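Local coordinates for protein putative oxalate decarboxylase (Thermotoga maritima, PDB 1O4T) that binds oxalate at a manganese ion inside a cupin barrel, works as a homodimer, and is a predicted oxalate decarboxylase, at residues N33-K38 / G71-E76; H92-D97 / S110-S115; M62-G67 / T122-L127. All coordinates share one frame; numbering follows the deposited sequence.

Contact 1 (N33-K38 / G71-E76). With MN (manganese (II) ion), chain C; OXL (oxalate ion), chain D.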
loop_
_atom_site.group_PDB
_atom_site.type_symbol
_atom_site.label_atom_id
_atom_site.label_comp_id
_atom_site.label_asym_id
_atom_site.label_seq_id
_atom_site.Cartn_x
_atom_site.Cartn_y
_atom_site.Cartn_z
ATOM N N ASN A 33 3.327 13.612 19.112
ATOM C CA ASN A 33 2.794 14.814 18.473
ATOM C C ASN A 33 3.260 14.973 17.033
ATOM O O ASN A 33 3.729 16.025 16.621
ATOM C CB ASN A 33 3.095 16.057 19.333
ATOM C CG ASN A 33 2.687 15.854 20.772
ATOM O OD1 ASN A 33 3.528 15.856 21.673
ATOM N ND2 ASN A 33 1.397 15.625 20.994
ATOM N N MET A 34 3.092 13.897 16.256
ATOM C CA MET A 34 3.604 13.856 14.911
ATOM C C MET A 34 2.906 14.936 14.098
ATOM O O MET A 34 1.681 14.987 14.059
ATOM C CB MET A 34 3.340 12.493 14.281
ATOM C CG MET A 34 4.024 12.355 12.925
ATOM S SD MET A 34 3.731 10.830 12.157
ATOM C CE MET A 34 4.863 11.088 10.872
ATOM N N ARG A 35 3.701 15.775 13.449
ATOM C CA ARG A 35 3.220 16.954 12.741
ATOM C C ARG A 35 2.275 17.795 13.572
ATOM O O ARG A 35 1.334 18.368 13.042
ATOM C CB ARG A 35 2.547 16.545 11.436
ATOM C CG ARG A 35 3.428 15.677 10.524
ATOM C CD ARG A 35 4.896 16.053 10.511
ATOM N NE ARG A 35 5.178 17.061 9.502
ATOM C CZ ARG A 35 5.691 16.807 8.302
ATOM N NH1 ARG A 35 5.894 17.814 7.457
ATOM N NH2 ARG A 35 5.995 15.557 7.939
ATOM N N GLY A 36 2.531 17.883 14.870
ATOM C CA GLY A 36 1.631 18.580 15.773
ATOM C C GLY A 36 0.325 17.871 16.143
ATOM O O GLY A 36 -0.601 18.533 16.612
ATOM N N GLY A 37 0.242 16.546 15.955
ATOM C CA GLY A 37 -0.976 15.786 16.293
ATOM C C GLY A 37 -1.049 15.387 17.759
ATOM O O GLY A 37 -0.227 15.815 18.555
ATOM N N LYS A 38 -2.024 14.563 18.122
ATOM C CA LYS A 38 -2.264 14.176 19.523
ATOM C C LYS A 38 -1.623 12.832 19.851
ATOM O O LYS A 38 -1.563 11.933 19.012
ATOM C CB LYS A 38 -3.768 14.088 19.813
ATOM C CG LYS A 38 -4.569 15.291 19.286
ATOM C CD LYS A 38 -5.996 15.325 19.809
ATOM C CE LYS A 38 -6.918 14.376 19.077
ATOM N NZ LYS A 38 -8.338 14.402 19.655
ATOM N N GLY A 71 -0.892 15.303 12.781
ATOM C CA GLY A 71 -1.373 16.667 12.735
ATOM C C GLY A 71 -1.415 17.212 11.339
ATOM O O GLY A 71 -0.849 16.629 10.420
ATOM N N LEU A 72 -2.118 18.326 11.178
ATOM C CA LEU A 72 -2.259 18.954 9.872
ATOM C C LEU A 72 -0.902 19.393 9.351
ATOM O O LEU A 72 -0.136 20.039 10.063
ATOM C CB LEU A 72 -3.254 20.139 9.928
ATOM C CG LEU A 72 -3.643 20.870 8.626
ATOM C CD1 LEU A 72 -4.544 19.997 7.762
ATOM C CD2 LEU A 72 -4.337 22.196 8.921
ATOM N N HIS A 73 -0.581 18.982 8.113
ATOM C CA HIS A 73 0.622 19.435 7.449
ATOM C C HIS A 73 0.414 19.384 5.956
ATOM O O HIS A 73 -0.451 18.670 5.454
ATOM C CB HIS A 73 1.823 18.555 7.789
ATOM C CG HIS A 73 1.616 17.130 7.411
ATOM N ND1 HIS A 73 0.707 16.328 8.058
ATOM C CD2 HIS A 73 2.127 16.389 6.402
ATOM C CE1 HIS A 73 0.697 15.134 7.487
ATOM N NE2 HIS A 73 1.561 15.140 6.491
ATOM N N LYS A 74 1.264 20.129 5.272
ATOM C CA LYS A 74 1.184 20.374 3.849
ATOM C C LYS A 74 2.236 19.569 3.100
ATOM O O LYS A 74 3.342 19.367 3.593
ATOM C CB LYS A 74 1.461 21.857 3.598
ATOM C CG LYS A 74 1.308 22.281 2.169
ATOM C CD LYS A 74 1.459 23.757 2.065
ATOM C CE LYS A 74 1.333 24.233 0.630
ATOM N NZ LYS A 74 1.568 25.686 0.627
ATOM N N HIS A 75 1.866 19.146 1.894
ATOM C CA HIS A 75 2.762 18.496 0.949
ATOM C C HIS A 75 2.949 19.377 -0.287
ATOM O O HIS A 75 1.986 19.875 -0.830
ATOM C CB HIS A 75 2.196 17.114 0.604
ATOM C CG HIS A 75 2.336 16.124 1.722
ATOM N ND1 HIS A 75 3.527 15.488 1.985
ATOM C CD2 HIS A 75 1.476 15.730 2.696
ATOM C CE1 HIS A 75 3.392 14.726 3.055
ATOM N NE2 HIS A 75 2.148 14.826 3.493
ATOM N N GLU A 76 4.189 19.632 -0.686
ATOM C CA GLU A 76 4.439 20.396 -1.903
ATOM C C GLU A 76 5.526 19.716 -2.687
ATOM O O GLU A 76 6.549 19.326 -2.122
ATOM C CB GLU A 76 4.817 21.878 -1.623
ATOM C CG GLU A 76 5.600 22.091 -0.341
ATOM C CD GLU A 76 5.712 23.543 0.086
ATOM O OE1 GLU A 76 5.753 24.475 -0.777
ATOM O OE2 GLU A 76 5.776 23.738 1.327
HETATM MN MN MN C . 1.501 13.604 4.969
HETATM C C1 OXL D . 2.311 11.603 6.734
HETATM C C2 OXL D . 3.589 12.238 6.401
HETATM O O1 OXL D . 2.399 10.450 7.431
HETATM O O2 OXL D . 4.681 11.742 7.013
HETATM O O3 OXL D . 1.216 12.078 6.368
HETATM O O4 OXL D . 3.678 13.148 5.571
HETATM O O HOH W 1 -0.023 20.419 12.759
HETATM O O HOH W 2 5.283 17.629 4.394
#
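Arg-35 lies across the imidazole of His-73, with its CG over one face of the ring, 4.0 Å from the ring centroid. This is a CH-pi contact, displaced toward the ring's rim. Arg-35 CG is anti to the carbonyl carbon (chi1 -54°), and the chain bends again at chi2 and chi3. These bends fold it over the ring, so that CD2 of His-73 sits over the centre of the guanidinium face. The guanidinium and ring planes are tilted 31° apart. Water 2 accepts a weak bond from Arg-35 NH1 and donates to Lys-74 O.

The His-73 ring is held through both nitrogens. Its CG lies between the backbone N and the carbonyl carbon (chi1 59°), which helps turn ND1 to Gly-71 O and NE2 to the metal. ND1 donates in the ring plane to Gly-71 O at 2.8 Å, which fixes the ring's rotation. NE2 binds manganese at 2.2 Å. His-75 NE2 binds the same ion at 2.0 Å, and oxalate O4 lies at the edge of the His-75 ring. Oxalate chelates the metal through O3 and O4. The extended Met-34 chain brings CE to 3.9 Å from oxalate O2.

The backbones meet at Gly-71, whose N donates to Met-34 O. That oxygen also accepts from Gly-37 N. A side chain on Gly-71 would run into Arg-35 O. Water 1 bridges Arg-35 O and Leu-72 O.

Glu-80 and His-114 complete the three-histidine, one-glutamate manganese site of the cupin fold. Residues 33-38 lie in the loop between strands 29-32 and 40-45. They pack against strand 69-74, the edge strand of the four-stranded sheet, which pairs with strand 113-117.

Contact 2 (H92-D97 / S110-S115). With MN (manganese (II) ion), chain C.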
loop_
_atom_site.group_PDB
_atom_site.type_symbol
_atom_site.label_atom_id
_atom_site.label_comp_id
_atom_site.label_asym_id
_atom_site.label_seq_id
_atom_site.Cartn_x
_atom_site.Cartn_y
_atom_site.Cartn_z
ATOM N N HIS A 92 -8.697 14.229 7.193
ATOM C CA HIS A 92 -8.940 15.603 6.822
ATOM C C HIS A 92 -8.142 15.904 5.566
ATOM O O HIS A 92 -6.929 15.724 5.558
ATOM C CB HIS A 92 -8.494 16.565 7.935
ATOM C CG HIS A 92 -8.784 18.012 7.648
ATOM N ND1 HIS A 92 -9.919 18.650 8.106
ATOM C CD2 HIS A 92 -8.091 18.946 6.948
ATOM C CE1 HIS A 92 -9.919 19.907 7.698
ATOM N NE2 HIS A 92 -8.815 20.117 7.004
ATOM N N ASP A 93 -8.809 16.388 4.531
ATOM C CA ASP A 93 -8.109 16.888 3.344
ATOM C C ASP A 93 -9.000 17.889 2.578
ATOM O O ASP A 93 -10.239 17.805 2.607
ATOM C CB ASP A 93 -7.629 15.688 2.527
ATOM C CG ASP A 93 -7.004 16.053 1.171
ATOM O OD1 ASP A 93 -5.771 15.926 0.999
ATOM O OD2 ASP A 93 -7.693 16.410 0.193
ATOM N N ASN A 94 -8.352 18.887 1.971
ATOM C CA ASN A 94 -9.037 19.999 1.299
ATOM C C ASN A 94 -10.144 20.627 2.162
ATOM O O ASN A 94 -11.234 20.945 1.676
ATOM C CB ASN A 94 -9.585 19.531 -0.057
ATOM C CG ASN A 94 -10.013 20.665 -0.932
ATOM O OD1 ASN A 94 -9.273 21.607 -1.154
ATOM N ND2 ASN A 94 -11.228 20.599 -1.409
ATOM N N GLY A 95 -9.856 20.803 3.450
ATOM C CA GLY A 95 -10.768 21.504 4.342
ATOM C C GLY A 95 -11.968 20.692 4.779
ATOM O O GLY A 95 -12.909 21.257 5.333
ATOM N N LYS A 96 -11.931 19.367 4.559
ATOM C CA LYS A 96 -13.079 18.493 4.867
ATOM C C LYS A 96 -12.671 17.304 5.738
ATOM O O LYS A 96 -11.630 16.729 5.528
ATOM C CB LYS A 96 -13.719 17.963 3.567
ATOM N N ASP A 97 -13.503 16.947 6.714
ATOM C CA ASP A 97 -13.363 15.659 7.414
ATOM C C ASP A 97 -14.221 14.575 6.799
ATOM O O ASP A 97 -15.415 14.773 6.601
ATOM C CB ASP A 97 -13.768 15.786 8.872
ATOM C CG ASP A 97 -12.904 16.762 9.619
ATOM O OD1 ASP A 97 -11.688 16.837 9.386
ATOM O OD2 ASP A 97 -13.374 17.503 10.472
ATOM N N SER A 110 -0.387 17.379 -4.425
ATOM C CA SER A 110 0.615 18.428 -4.203
ATOM C C SER A 110 -0.129 19.716 -3.884
ATOM O O SER A 110 -1.090 20.049 -4.546
ATOM C CB SER A 110 1.493 18.560 -5.466
ATOM O OG SER A 110 2.564 19.516 -5.338
ATOM N N GLY A 111 0.318 20.441 -2.867
ATOM C CA GLY A 111 -0.280 21.709 -2.512
ATOM C C GLY A 111 -1.361 21.612 -1.470
ATOM O O GLY A 111 -1.729 22.629 -0.903
ATOM N N GLU A 112 -1.886 20.401 -1.229
ATOM C CA GLU A 112 -2.887 20.189 -0.186
ATOM C C GLU A 112 -2.266 19.853 1.170
ATOM O O GLU A 112 -1.169 19.340 1.254
ATOM C CB GLU A 112 -3.831 19.056 -0.558
ATOM C CG GLU A 112 -4.466 19.183 -1.921
ATOM C CD GLU A 112 -5.563 18.159 -2.163
ATOM O OE1 GLU A 112 -5.427 16.950 -1.801
ATOM O OE2 GLU A 112 -6.577 18.582 -2.740
ATOM N N SER A 113 -3.017 20.103 2.225
ATOM C CA SER A 113 -2.629 19.752 3.578
ATOM C C SER A 113 -3.593 18.704 4.078
ATOM O O SER A 113 -4.775 18.721 3.694
ATOM C CB SER A 113 -2.691 20.965 4.490
ATOM O OG SER A 113 -1.857 22.004 4.031
ATOM N N HIS A 114 -3.098 17.789 4.926
ATOM C CA HIS A 114 -3.931 16.751 5.507
ATOM C C HIS A 114 -3.553 16.391 6.949
ATOM O O HIS A 114 -2.501 16.826 7.459
ATOM C CB HIS A 114 -3.967 15.459 4.624
ATOM C CG HIS A 114 -2.679 14.689 4.573
ATOM N ND1 HIS A 114 -2.548 13.535 3.823
ATOM C CD2 HIS A 114 -1.453 14.937 5.090
ATOM C CE1 HIS A 114 -1.303 13.088 3.904
ATOM N NE2 HIS A 114 -0.614 13.919 4.666
ATOM N N SER A 115 -4.440 15.595 7.569
ATOM C CA SER A 115 -4.256 15.069 8.918
ATOM C C SER A 115 -5.082 13.816 9.001
ATOM O O SER A 115 -5.927 13.580 8.126
ATOM C CB SER A 115 -4.726 16.053 9.986
ATOM O OG SER A 115 -6.095 16.325 9.881
HETATM MN MN MN C . 1.501 13.604 4.969
#
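His-92 and Ser-115 form an antiparallel hydrogen-bonded pair. His-92 N donates to Ser-115 O at 3.0 Å, and Ser-115 N returns a bond to His-92 O. On the same face of the sheet, Ser-115 OG packs against His-92 CB at 3.1 Å. The His-92 ring turns to its own hairpin, where ND1 donates to Asp-97 OD1, reaching it from above the carboxylate plane.

Asp-93 begins a type I' turn that ends at Lys-96. Its CG is anti to the backbone N (chi1 174°), which carries the carboxylate to Glu-112. Asp-93 OD1 lies 3.0 Å from Glu-112 OE1, with the two planes 65° apart. Both atoms are acceptors, and the approach would probably be unfavourable if both groups are ionised. Asp-93 OD1 is hydrogen-bonded to Thr-108 OG1, and Glu-112 OE1 takes the amide N of Asp-109. With an alanine in place of Asp-93, Thr-108 OG1 is likely to lose this carboxylate partner. Asn-94 CB then passes Glu-112 OE2 at 4.1 Å.

His-114, beside Asp-93, binds manganese through NE2 at 2.2 Å. Strand 88-93 lies between strands 96-101 and 113-117, and strand 69-74 flanks 113-117 on its other side.

Contact 3 (M62-G67 / T122-L127)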
loop_
_atom_site.group_PDB
_atom_site.type_symbol
_atom_site.label_atom_id
_atom_site.label_comp_id
_atom_site.label_asym_id
_atom_site.label_seq_id
_atom_site.Cartn_x
_atom_site.Cartn_y
_atom_site.Cartn_z
ATOM N N MET A 62 1.852 2.930 9.492
ATOM C CA MET A 62 1.632 3.797 10.647
ATOM C C MET A 62 0.635 3.095 11.539
ATOM O O MET A 62 -0.242 2.446 11.015
ATOM C CB MET A 62 0.984 5.084 10.207
ATOM C CG MET A 62 1.763 5.861 9.151
ATOM S SD MET A 62 3.228 6.431 9.821
ATOM C CE MET A 62 2.576 7.328 11.274
ATOM N N LYS A 63 0.803 3.236 12.855
ATOM C CA LYS A 63 -0.133 2.772 13.850
ATOM C C LYS A 63 -0.476 3.939 14.751
ATOM O O LYS A 63 0.413 4.519 15.391
ATOM C CB LYS A 63 0.513 1.687 14.674
ATOM C CG LYS A 63 -0.414 1.057 15.700
ATOM C CD LYS A 63 0.230 -0.209 16.282
ATOM C CE LYS A 63 0.795 0.031 17.633
ATOM N NZ LYS A 63 1.424 -1.251 18.193
ATOM N N LEU A 64 -1.760 4.293 14.772
ATOM C CA LEU A 64 -2.323 5.330 15.644
ATOM C C LEU A 64 -3.162 4.681 16.761
ATOM O O LEU A 64 -4.271 4.170 16.517
ATOM C CB LEU A 64 -3.209 6.283 14.837
ATOM C CG LEU A 64 -2.476 7.481 14.232
ATOM C CD1 LEU A 64 -1.267 7.054 13.353
ATOM C CD2 LEU A 64 -3.448 8.384 13.443
ATOM N N PRO A 65 -2.655 4.703 17.981
ATOM C CA PRO A 65 -3.444 4.269 19.119
ATOM C C PRO A 65 -4.738 5.080 19.253
ATOM O O PRO A 65 -4.822 6.190 18.727
ATOM C CB PRO A 65 -2.531 4.551 20.314
ATOM C CG PRO A 65 -1.167 4.625 19.740
ATOM C CD PRO A 65 -1.311 5.140 18.377
ATOM N N PRO A 66 -5.734 4.534 19.932
ATOM C CA PRO A 66 -6.953 5.260 20.206
ATOM C C PRO A 66 -6.679 6.632 20.787
ATOM O O PRO A 66 -5.932 6.749 21.762
ATOM C CB PRO A 66 -7.663 4.355 21.216
ATOM C CG PRO A 66 -7.210 2.998 20.808
ATOM C CD PRO A 66 -5.799 3.150 20.431
ATOM N N GLY A 67 -7.251 7.658 20.164
ATOM C CA GLY A 67 -7.089 9.042 20.626
ATOM C C GLY A 67 -5.990 9.840 19.920
ATOM O O GLY A 67 -5.899 11.059 20.107
ATOM N N THR A 122 -9.812 0.850 18.914
ATOM C CA THR A 122 -8.717 -0.028 18.596
ATOM C C THR A 122 -7.756 0.755 17.720
ATOM O O THR A 122 -8.070 1.864 17.253
ATOM C CB THR A 122 -9.202 -1.284 17.845
ATOM O OG1 THR A 122 -10.016 -0.902 16.737
ATOM C CG2 THR A 122 -10.131 -2.097 18.689
ATOM N N ASP A 123 -6.586 0.174 17.507
ATOM C CA ASP A 123 -5.585 0.825 16.704
ATOM C C ASP A 123 -6.073 1.074 15.281
ATOM O O ASP A 123 -6.677 0.210 14.661
ATOM C CB ASP A 123 -4.285 0.001 16.658
ATOM C CG ASP A 123 -3.608 -0.134 18.020
ATOM O OD1 ASP A 123 -3.818 0.702 18.924
ATOM O OD2 ASP A 123 -2.829 -1.075 18.257
ATOM N N LEU A 124 -5.783 2.266 14.765
ATOM C CA LEU A 124 -5.955 2.574 13.358
ATOM C C LEU A 124 -4.580 2.361 12.685
ATOM O O LEU A 124 -3.628 3.020 13.048
ATOM C CB LEU A 124 -6.389 4.029 13.185
ATOM C CG LEU A 124 -6.384 4.698 11.812
ATOM C CD1 LEU A 124 -7.377 4.053 10.858
ATOM C CD2 LEU A 124 -6.695 6.170 12.029
ATOM N N GLU A 125 -4.470 1.444 11.742
ATOM C CA GLU A 125 -3.222 1.304 11.016
ATOM C C GLU A 125 -3.423 1.567 9.543
ATOM O O GLU A 125 -4.470 1.276 8.978
ATOM C CB GLU A 125 -2.662 -0.079 11.218
ATOM C CG GLU A 125 -2.631 -0.518 12.668
ATOM C CD GLU A 125 -1.589 -1.589 12.961
ATOM O OE1 GLU A 125 -0.679 -1.748 12.140
ATOM O OE2 GLU A 125 -1.657 -2.232 14.044
ATOM N N PHE A 126 -2.399 2.117 8.907
ATOM C CA PHE A 126 -2.457 2.360 7.499
ATOM C C PHE A 126 -1.069 2.430 6.887
ATOM O O PHE A 126 -0.056 2.698 7.567
ATOM C CB PHE A 126 -3.225 3.649 7.198
ATOM C CG PHE A 126 -2.694 4.881 7.901
ATOM C CD1 PHE A 126 -1.846 5.751 7.255
ATOM C CD2 PHE A 126 -3.106 5.183 9.197
ATOM C CE1 PHE A 126 -1.358 6.886 7.923
ATOM C CE2 PHE A 126 -2.665 6.313 9.858
ATOM C CZ PHE A 126 -1.801 7.179 9.211
ATOM N N LEU A 127 -1.052 2.210 5.592
ATOM C CA LEU A 127 0.120 2.404 4.777
ATOM C C LEU A 127 0.207 3.816 4.265
ATOM O O LEU A 127 -0.783 4.354 3.821
ATOM C CB LEU A 127 -0.008 1.456 3.592
ATOM C CG LEU A 127 1.143 0.561 3.290
ATOM C CD1 LEU A 127 1.495 -0.311 4.495
ATOM C CD2 LEU A 127 0.728 -0.256 2.022
#
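Phe-126 CG lies between its backbone N and carbonyl carbon (chi1 55°), which swings the ring under Met-62 CB. That atom sits over one ring face, 3.8 Å from the centroid, in a CH-pi contact. Met-62 CG is anti to the carbonyl carbon (chi1 -57°), which brings it to 3.5 Å from Phe-126 CE1. The Met-62 chain then bends away. Leu-64 CD1 approaches Phe-126 CE2 obliquely at 3.8 Å. Leu-64 and Leu-124 run side by side and meet through their CD2 atoms at 4.2 Å.

The backbones form an antiparallel ladder. Met-62 pairs with Phe-126 and Leu-64 with Leu-124, each through two hydrogen bonds. The Met-62 N to Phe-126 O bond is 2.7 Å long and nearly straight, at 177°.

On the other face, Lys-63 CD lies 3.6 Å from Glu-125 OE2. The Glu-125 carboxylate forms a salt bridge through OE1 with Arg-61 NE. Lys-63 NZ stays 4.3 Å from Asp-123 OD2, beyond a salt bridge, and makes a long, weak ion pair with Glu-42.

The pair therefore has two characters. Met-62, Leu-64, Leu-124 and Phe-126 form an apolar layer that continues to Tyr-82, an oxalate-binding residue. On the Lys-63 face, Asp-123 and Glu-125 lie too far from NZ for a salt bridge, so their attraction is probably weak.

Overall arrangement
Along the chain, contacts 1 and 3 cross, because their segments alternate. Contact 2 opens after contact 1 has closed and is nested inside the loop closed by contact 3. Contacts 1 and 2 have centres about 11 Å apart and share the four-stranded sheet through neighbouring strands 69-74 and 113-117. Both reach the manganese ion. Contact 3 belongs to the six-stranded sheet. Its centre is about 15 Å from that of contact 1, which it touches through Met-34 and Met-62, and about 19 Å from that of contact 2, which it does not touch. Together the two sheets form the double-stranded beta-helix of the cupin fold, which encloses the metal and oxalate.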